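Local coordinates for PaaX domain-containing protein, C-domain protein (Mycobacterium tuberculosis, PDB 3KFW) that is of unknown function but, as a PaaX-family protein with a helix-turn-helix region, probably binds DNA and represses transcription, at residues 86-91 and 156-161; 131-136 and 141-146; 198-203 and 214-219. All blocks are in the same frame, centred on the assembly; numbering follows the deposited sequence.

Overall arrangement
Following the chain from the N-terminal helical region, strand 88-93 opens contact 1, whose loop of 64 residues takes in most of the Cas2-like region before closing at the end of helix 151-158. Contact 2 falls wholly within that span, a short loop laid back on strand 141-147; the two contacts meet where strands 88-93 and 141-147 pair, with backbone hydrogen bonds between W88 and A146 and between M90 and L144. Contact 3 opens only after contact 1 has closed and ties the 198-203 loop to helix 212-234. Contacts 1 and 3, with centres about 17 Å apart, touch through W159 against P199 and L201; contacts 2 and 3 do not touch.

Contact 1: 86-91 and 156-161; sequences GNWHML and GQLWDL
W88 and L158 meet in a small, buried apolar contact that fastens helix 151-158 to one face of the four-stranded antiparallel sheet. The sheet has the 2-3-1-4 strand order of a ferredoxin-like fold, as expected of a Cas2-like domain, and W88 stands on its inner strand 88-93. Both W88 (chi1 -66°) and L158 (chi1 -59°) carry CG opposite the carbonyl carbon, which sends the two side chains at each other from opposite directions. The far end of the six-membered ring meets a single methyl, with W88 CZ3 3.3 Å from L158 CD1 and W88 CH2 4.0 Å from the same L158 CD1. This approach is oblique to the indole. W159, just past the end of the helix, adds a looser touch. The indole planes are only about 21° apart, but the rings meet only through their CZ3 atoms, 4.4 Å from W88 CZ3 to W159 CZ3, the latter lying near the plane of W88. L158 also backs W159, since its CB lies over a face of that ring, toward the rim. Around them, W84 meets W88 with its ring nearly perpendicular, M124 and P126 line the sheet side, and P151 and L154 belong to the helix side. No hydrogen bond crosses, so across these two segments the contact rests on apolar packing; strand pairing with A146 holds the backbone of W88, while the indole is set by its neighbours.

Contact 2: 131-136 and 141-146; sequences LDLESD and VRMLTA
The side chains of L131 and M143 run alongside each other, pointing opposite ways, while L133 crosses both M143 and V141 at a slant. The middle of the contact is CG of M143, a selenomethionine: it lies 3.9 Å from L131 CD2 and 4.1 Å from L133 CD1, bridging the two leucines. M143 starts out with CG opposite its backbone N (chi1 -156°), then bends at both following torsions, which brings SE to 4.1 Å from the same L131 CD2. L133 divides its branches, giving CD1 to M143 and turning CD2 to V141 CG2 at 4.2 Å. V141 and M143, two apart on strand 141-147, both point at the loop, whereas R142 between them points away and forms salt bridges with D148 and D153 of the third subunit. L91 of strand 88-93 adds to the apolar surface under L133, and H89 touches L131. The loop joins strands 122-126 and 141-147, the connection that usually carries the second helix of a ferredoxin-like fold, and probably takes its place against the sheet. All four touching residues remain partly exposed, and no hydrogen bond joins the segments. Leucine and valine methyls against the methylene and selenium of M143 make an adhesion with little directional demand on the loop.

Contact 3: 198-203 and 214-219; sequences DPMLPA and GLRAAY
D198 and R216 form a salt bridge between the loop that follows helix 181-195 and the long helix 212-234, and the tight part of the contact is concentrated at the arginine's end. R216 NH2 donates to D198 OD2 at 2.6 Å, with an N-H...O angle of 151°. Because NH2 alone is hydrogen-bonded to D198, and through OD2 alone, this is a one-pronged pairing rather than a two-pronged one. The nitrogen reaches OD2 from above the carboxylate plane, and the carboxylate and guanidinium planes are 32° apart. R216 reaches the loop with its chain extended from CG to NE, and its NE is bonded to the backbone O of M77, which gives the guanidinium a second anchor. M200, a selenomethionine, lies obliquely against the same group, with SE 3.6 Å from R216 NH2.

The carboxylate is held on its other oxygen as well. CG opposite the backbone N (chi1 -171°) sets the carboxylate where D198 OD1 accepts from M200 N, two residues on, at 2.7 Å. Both D198 and M200 are buried, and W164 and W210 also touch D198; such surroundings would be expected to strengthen the charge pairing.

Away from this point the segments part quickly. R216 itself is only partly buried, A217 on the next helix position is exposed, and A203 at the far end of the loop is exposed too. L215 points toward the loop but comes no nearer than 6.7 Å to it, packing instead on M191 and H194 of helix 181-195 and on W164 and L171 of helix 161-177. The bond from M200 N to D198 OD1 makes an Asx turn, here with the aspartate's other oxygen salt-bridged to a helix in the PaaX-like C-terminal region.

Contact 1: 86-91 and 156-161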
# COMPACT_ATOMS: atom_id res chain seq x y z
N GLY A 86 12.11 15.52 20.38
CA GLY A 86 12.13 15.52 18.90
C GLY A 86 11.93 14.18 18.24
O GLY A 86 11.92 14.08 17.00
N ASN A 87 11.77 13.15 19.08
CA ASN A 87 11.67 11.78 18.61
C ASN A 87 10.23 11.35 18.44
O ASN A 87 9.36 11.77 19.21
CB ASN A 87 12.38 10.83 19.54
CG ASN A 87 13.87 10.99 19.50
OD1 ASN A 87 14.54 10.52 18.59
ND2 ASN A 87 14.41 11.65 20.51
N TRP A 88 10.00 10.49 17.44
CA TRP A 88 8.72 9.94 17.13
C TRP A 88 8.74 8.42 17.27
O TRP A 88 9.70 7.75 16.89
CB TRP A 88 8.37 10.29 15.66
CG TRP A 88 8.18 11.76 15.44
CD1 TRP A 88 9.17 12.73 15.41
CD2 TRP A 88 6.95 12.45 15.23
NE1 TRP A 88 8.62 13.95 15.18
CE2 TRP A 88 7.26 13.83 15.07
CE3 TRP A 88 5.62 12.04 15.13
CZ2 TRP A 88 6.28 14.81 14.84
CZ3 TRP A 88 4.65 12.99 14.87
CH2 TRP A 88 4.99 14.39 14.76
N HIS A 89 7.67 7.86 17.83
CA HIS A 89 7.42 6.44 17.72
C HIS A 89 6.92 6.14 16.33
O HIS A 89 6.07 6.88 15.82
CB HIS A 89 6.40 5.97 18.76
CG HIS A 89 6.97 5.86 20.14
ND1 HIS A 89 6.21 6.00 21.29
CD2 HIS A 89 8.25 5.65 20.56
CE1 HIS A 89 6.98 5.84 22.34
NE2 HIS A 89 8.22 5.62 21.92
N MSE A 90 7.40 5.06 15.73
CA MSE A 90 6.98 4.69 14.38
C MSE A 90 6.62 3.23 14.27
O MSE A 90 7.39 2.33 14.60
CB MSE A 90 8.06 5.00 13.38
CG MSE A 90 7.52 5.23 11.99
SE MSE A 90 8.94 5.93 10.83
CE MSE A 90 9.16 4.17 10.07
N LEU A 91 5.44 2.97 13.79
CA LEU A 91 5.02 1.62 13.65
C LEU A 91 4.70 1.39 12.17
O LEU A 91 3.83 2.02 11.63
CB LEU A 91 3.82 1.35 14.56
CG LEU A 91 4.00 1.47 16.08
CD1 LEU A 91 2.59 1.35 16.76
CD2 LEU A 91 4.93 0.42 16.62
N GLY A 156 0.85 18.25 11.50
CA GLY A 156 -0.28 18.77 10.71
C GLY A 156 -0.71 17.88 9.56
O GLY A 156 -1.82 18.03 9.00
N GLN A 157 0.16 16.93 9.22
CA GLN A 157 -0.03 15.98 8.09
C GLN A 157 -0.65 14.63 8.60
O GLN A 157 -1.51 14.06 7.95
CB GLN A 157 1.33 15.80 7.40
CG GLN A 157 1.39 15.68 5.90
CD GLN A 157 0.72 16.84 5.14
OE1 GLN A 157 1.00 18.03 5.38
NE2 GLN A 157 -0.18 16.49 4.22
N LEU A 158 -0.24 14.18 9.79
CA LEU A 158 -0.80 13.04 10.46
C LEU A 158 -2.22 13.27 11.01
O LEU A 158 -3.07 12.37 10.98
CB LEU A 158 0.10 12.69 11.63
CG LEU A 158 1.57 12.34 11.41
CD1 LEU A 158 2.22 12.28 12.75
CD2 LEU A 158 1.74 11.00 10.67
N TRP A 159 -2.49 14.45 11.59
CA TRP A 159 -3.86 14.74 12.08
C TRP A 159 -4.44 16.03 11.44
O TRP A 159 -3.67 16.93 11.03
CB TRP A 159 -3.82 14.95 13.57
CG TRP A 159 -3.30 13.78 14.31
CD1 TRP A 159 -4.02 12.65 14.73
CD2 TRP A 159 -1.96 13.60 14.78
NE1 TRP A 159 -3.18 11.79 15.42
CE2 TRP A 159 -1.92 12.33 15.47
CE3 TRP A 159 -0.80 14.38 14.73
CZ2 TRP A 159 -0.75 11.84 16.06
CZ3 TRP A 159 0.37 13.89 15.33
CH2 TRP A 159 0.38 12.62 15.98
N ASP A 160 -5.76 16.10 11.37
CA ASP A 160 -6.46 17.26 10.94
C ASP A 160 -6.47 18.22 12.13
O ASP A 160 -7.41 18.26 12.89
CB ASP A 160 -7.90 16.89 10.54
CG ASP A 160 -8.75 18.11 10.09
OD1 ASP A 160 -8.22 19.24 9.99
OD2 ASP A 160 -9.96 17.97 9.85
N LEU A 161 -5.42 19.00 12.30
CA LEU A 161 -5.32 19.85 13.46
C LEU A 161 -6.25 21.04 13.46
O LEU A 161 -6.77 21.40 14.52
CB LEU A 161 -3.92 20.38 13.60
CG LEU A 161 -2.87 19.33 13.82
CD1 LEU A 161 -1.50 20.02 13.77
CD2 LEU A 161 -3.09 18.59 15.13

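Contact 2: 131-136 and 141-146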
# COMPACT_ATOMS: atom_id res chain seq x y z
N LEU A 131 4.48 4.42 24.72
CA LEU A 131 4.00 3.29 23.91
C LEU A 131 4.26 1.93 24.57
O LEU A 131 5.40 1.55 24.83
CB LEU A 131 4.65 3.28 22.52
CG LEU A 131 4.59 1.99 21.68
CD1 LEU A 131 3.31 1.89 20.84
CD2 LEU A 131 5.84 1.84 20.81
N ASP A 132 3.20 1.19 24.84
CA ASP A 132 3.40 -0.20 25.11
C ASP A 132 2.64 -0.94 24.02
O ASP A 132 1.45 -0.68 23.80
CB ASP A 132 2.91 -0.57 26.50
CG ASP A 132 3.74 -1.68 27.12
OD1 ASP A 132 3.95 -2.72 26.45
OD2 ASP A 132 4.19 -1.52 28.28
N LEU A 133 3.33 -1.83 23.32
CA LEU A 133 2.69 -2.61 22.27
C LEU A 133 1.76 -3.68 22.86
O LEU A 133 2.21 -4.49 23.66
CB LEU A 133 3.74 -3.20 21.34
CG LEU A 133 4.01 -2.26 20.16
CD1 LEU A 133 5.39 -2.52 19.49
CD2 LEU A 133 2.83 -2.36 19.19
N GLU A 134 0.49 -3.69 22.44
CA GLU A 134 -0.56 -4.49 23.10
C GLU A 134 -0.45 -6.03 22.91
O GLU A 134 -1.39 -6.69 22.46
CB GLU A 134 -1.99 -3.91 22.85
CG GLU A 134 -2.61 -4.11 21.44
CD GLU A 134 -3.91 -4.94 21.45
OE1 GLU A 134 -3.87 -6.17 21.74
OE2 GLU A 134 -4.99 -4.37 21.13
N SER A 135 0.71 -6.57 23.28
CA SER A 135 0.99 -8.01 23.23
C SER A 135 1.10 -8.54 21.79
O SER A 135 1.84 -7.99 20.96
CB SER A 135 -0.04 -8.83 24.06
OG SER A 135 -0.00 -8.54 25.45
N ASP A 136 0.36 -9.62 21.53
CA ASP A 136 0.23 -10.23 20.21
C ASP A 136 -0.48 -9.29 19.24
O ASP A 136 0.19 -8.60 18.49
CB ASP A 136 -0.50 -11.59 20.30
CG ASP A 136 0.45 -12.79 20.34
OD1 ASP A 136 -0.04 -13.92 20.12
OD2 ASP A 136 1.67 -12.63 20.58
N VAL A 141 4.19 -5.54 13.47
CA VAL A 141 4.62 -4.22 13.01
C VAL A 141 6.11 -4.13 13.28
O VAL A 141 6.63 -4.85 14.13
CB VAL A 141 3.90 -3.09 13.77
CG1 VAL A 141 2.47 -2.94 13.30
CG2 VAL A 141 3.96 -3.33 15.28
N ARG A 142 6.83 -3.28 12.58
CA ARG A 142 8.23 -3.05 12.98
C ARG A 142 8.29 -1.70 13.69
O ARG A 142 7.73 -0.73 13.20
CB ARG A 142 9.18 -3.13 11.80
CG ARG A 142 10.62 -2.99 12.20
CD ARG A 142 11.49 -3.99 11.54
NE ARG A 142 12.81 -4.00 12.18
CZ ARG A 142 13.63 -5.04 12.15
NH1 ARG A 142 13.28 -6.14 11.50
NH2 ARG A 142 14.81 -4.98 12.75
N MSE A 143 8.91 -1.67 14.87
CA MSE A 143 8.91 -0.49 15.71
C MSE A 143 10.23 0.21 15.44
O MSE A 143 11.29 -0.39 15.53
CB MSE A 143 8.78 -0.89 17.19
CG MSE A 143 8.21 0.19 18.18
SE MSE A 143 9.37 1.72 18.82
CE MSE A 143 10.91 0.76 19.61
N LEU A 144 10.15 1.49 15.07
CA LEU A 144 11.34 2.31 14.93
C LEU A 144 11.14 3.60 15.70
O LEU A 144 10.04 3.94 16.07
CB LEU A 144 11.59 2.64 13.45
CG LEU A 144 11.81 1.53 12.41
CD1 LEU A 144 11.86 2.13 11.07
CD2 LEU A 144 13.13 0.93 12.67
N THR A 145 12.22 4.31 15.93
CA THR A 145 12.17 5.68 16.45
C THR A 145 12.60 6.55 15.27
O THR A 145 13.47 6.16 14.49
CB THR A 145 13.10 5.83 17.71
OG1 THR A 145 12.73 4.86 18.69
CG2 THR A 145 13.00 7.23 18.35
N ALA A 146 11.98 7.70 15.09
CA ALA A 146 12.42 8.59 14.01
C ALA A 146 12.40 10.05 14.36
O ALA A 146 11.73 10.46 15.32
CB ALA A 146 11.59 8.36 12.73

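Contact 3: 198-203 and 214-219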
# COMPACT_ATOMS: atom_id res chain seq x y z
N ASP A 198 -7.87 13.23 21.14
CA ASP A 198 -6.85 14.24 21.27
C ASP A 198 -5.48 13.66 20.87
O ASP A 198 -5.07 12.61 21.40
CB ASP A 198 -6.78 14.73 22.70
CG ASP A 198 -5.85 15.98 22.88
OD1 ASP A 198 -4.90 16.26 22.09
OD2 ASP A 198 -6.11 16.71 23.84
N PRO A 199 -4.77 14.34 19.93
CA PRO A 199 -3.48 13.76 19.58
C PRO A 199 -2.41 13.95 20.64
O PRO A 199 -1.32 13.41 20.48
CB PRO A 199 -3.13 14.44 18.26
CG PRO A 199 -3.95 15.65 18.22
CD PRO A 199 -5.20 15.32 18.93
N MSE A 200 -2.70 14.70 21.72
CA MSE A 200 -1.84 14.73 22.91
C MSE A 200 -0.47 15.19 22.54
O MSE A 200 0.51 14.52 22.91
CB MSE A 200 -1.71 13.32 23.44
CG MSE A 200 -1.80 13.24 24.88
SE MSE A 200 -3.59 13.83 25.24
CE MSE A 200 -4.52 12.13 25.25
N LEU A 201 -0.40 16.29 21.79
CA LEU A 201 0.85 16.74 21.20
C LEU A 201 1.71 17.42 22.26
O LEU A 201 1.18 18.08 23.15
CB LEU A 201 0.57 17.70 20.03
CG LEU A 201 0.03 17.17 18.68
CD1 LEU A 201 -0.26 18.26 17.70
CD2 LEU A 201 0.98 16.19 18.00
N PRO A 202 3.03 17.30 22.16
CA PRO A 202 3.86 18.06 23.10
C PRO A 202 3.79 19.57 22.84
O PRO A 202 3.65 19.98 21.68
CB PRO A 202 5.26 17.58 22.78
CG PRO A 202 5.22 17.26 21.33
CD PRO A 202 3.82 16.81 21.01
N ALA A 203 3.91 20.37 23.91
CA ALA A 203 4.06 21.85 23.87
C ALA A 203 4.53 22.47 22.55
O ALA A 203 3.79 23.23 21.96
CB ALA A 203 4.98 22.30 24.97
N GLY A 214 -8.78 24.26 27.47
CA GLY A 214 -10.13 24.80 27.58
C GLY A 214 -11.13 23.65 27.72
O GLY A 214 -12.03 23.71 28.56
N LEU A 215 -10.97 22.60 26.90
CA LEU A 215 -11.93 21.48 26.92
C LEU A 215 -11.82 20.65 28.23
O LEU A 215 -12.83 20.34 28.82
CB LEU A 215 -11.81 20.61 25.67
CG LEU A 215 -12.28 21.16 24.30
CD1 LEU A 215 -11.59 20.45 23.15
CD2 LEU A 215 -13.78 21.08 24.12
N ARG A 216 -10.61 20.35 28.69
CA ARG A 216 -10.40 19.74 30.01
C ARG A 216 -10.96 20.55 31.20
O ARG A 216 -11.62 19.95 32.07
CB ARG A 216 -8.91 19.43 30.24
CG ARG A 216 -8.47 18.25 29.46
CD ARG A 216 -6.97 18.02 29.45
NE ARG A 216 -6.75 16.95 28.49
CZ ARG A 216 -6.30 17.13 27.24
NH1 ARG A 216 -5.96 18.36 26.85
NH2 ARG A 216 -6.18 16.08 26.40
N ALA A 217 -10.71 21.87 31.25
CA ALA A 217 -11.27 22.75 32.31
C ALA A 217 -12.81 22.73 32.37
O ALA A 217 -13.40 22.65 33.46
CB ALA A 217 -10.74 24.19 32.20
N ALA A 218 -13.44 22.74 31.19
CA ALA A 218 -14.88 22.77 31.09
C ALA A 218 -15.44 21.43 31.52
O ALA A 218 -16.49 21.37 32.17
CB ALA A 218 -15.29 23.06 29.68
N TYR A 219 -14.76 20.34 31.17
CA TYR A 219 -15.19 19.02 31.63
C TYR A 219 -15.00 18.92 33.12
O TYR A 219 -15.91 18.45 33.81
CB TYR A 219 -14.48 17.85 30.92
CG TYR A 219 -14.82 16.53 31.57
CD1 TYR A 219 -13.94 15.92 32.46
CD2 TYR A 219 -16.06 15.92 31.34
CE1 TYR A 219 -14.28 14.71 33.10
CE2 TYR A 219 -16.41 14.72 31.97
CZ TYR A 219 -15.52 14.13 32.85
OH TYR A 219 -15.87 12.95 33.45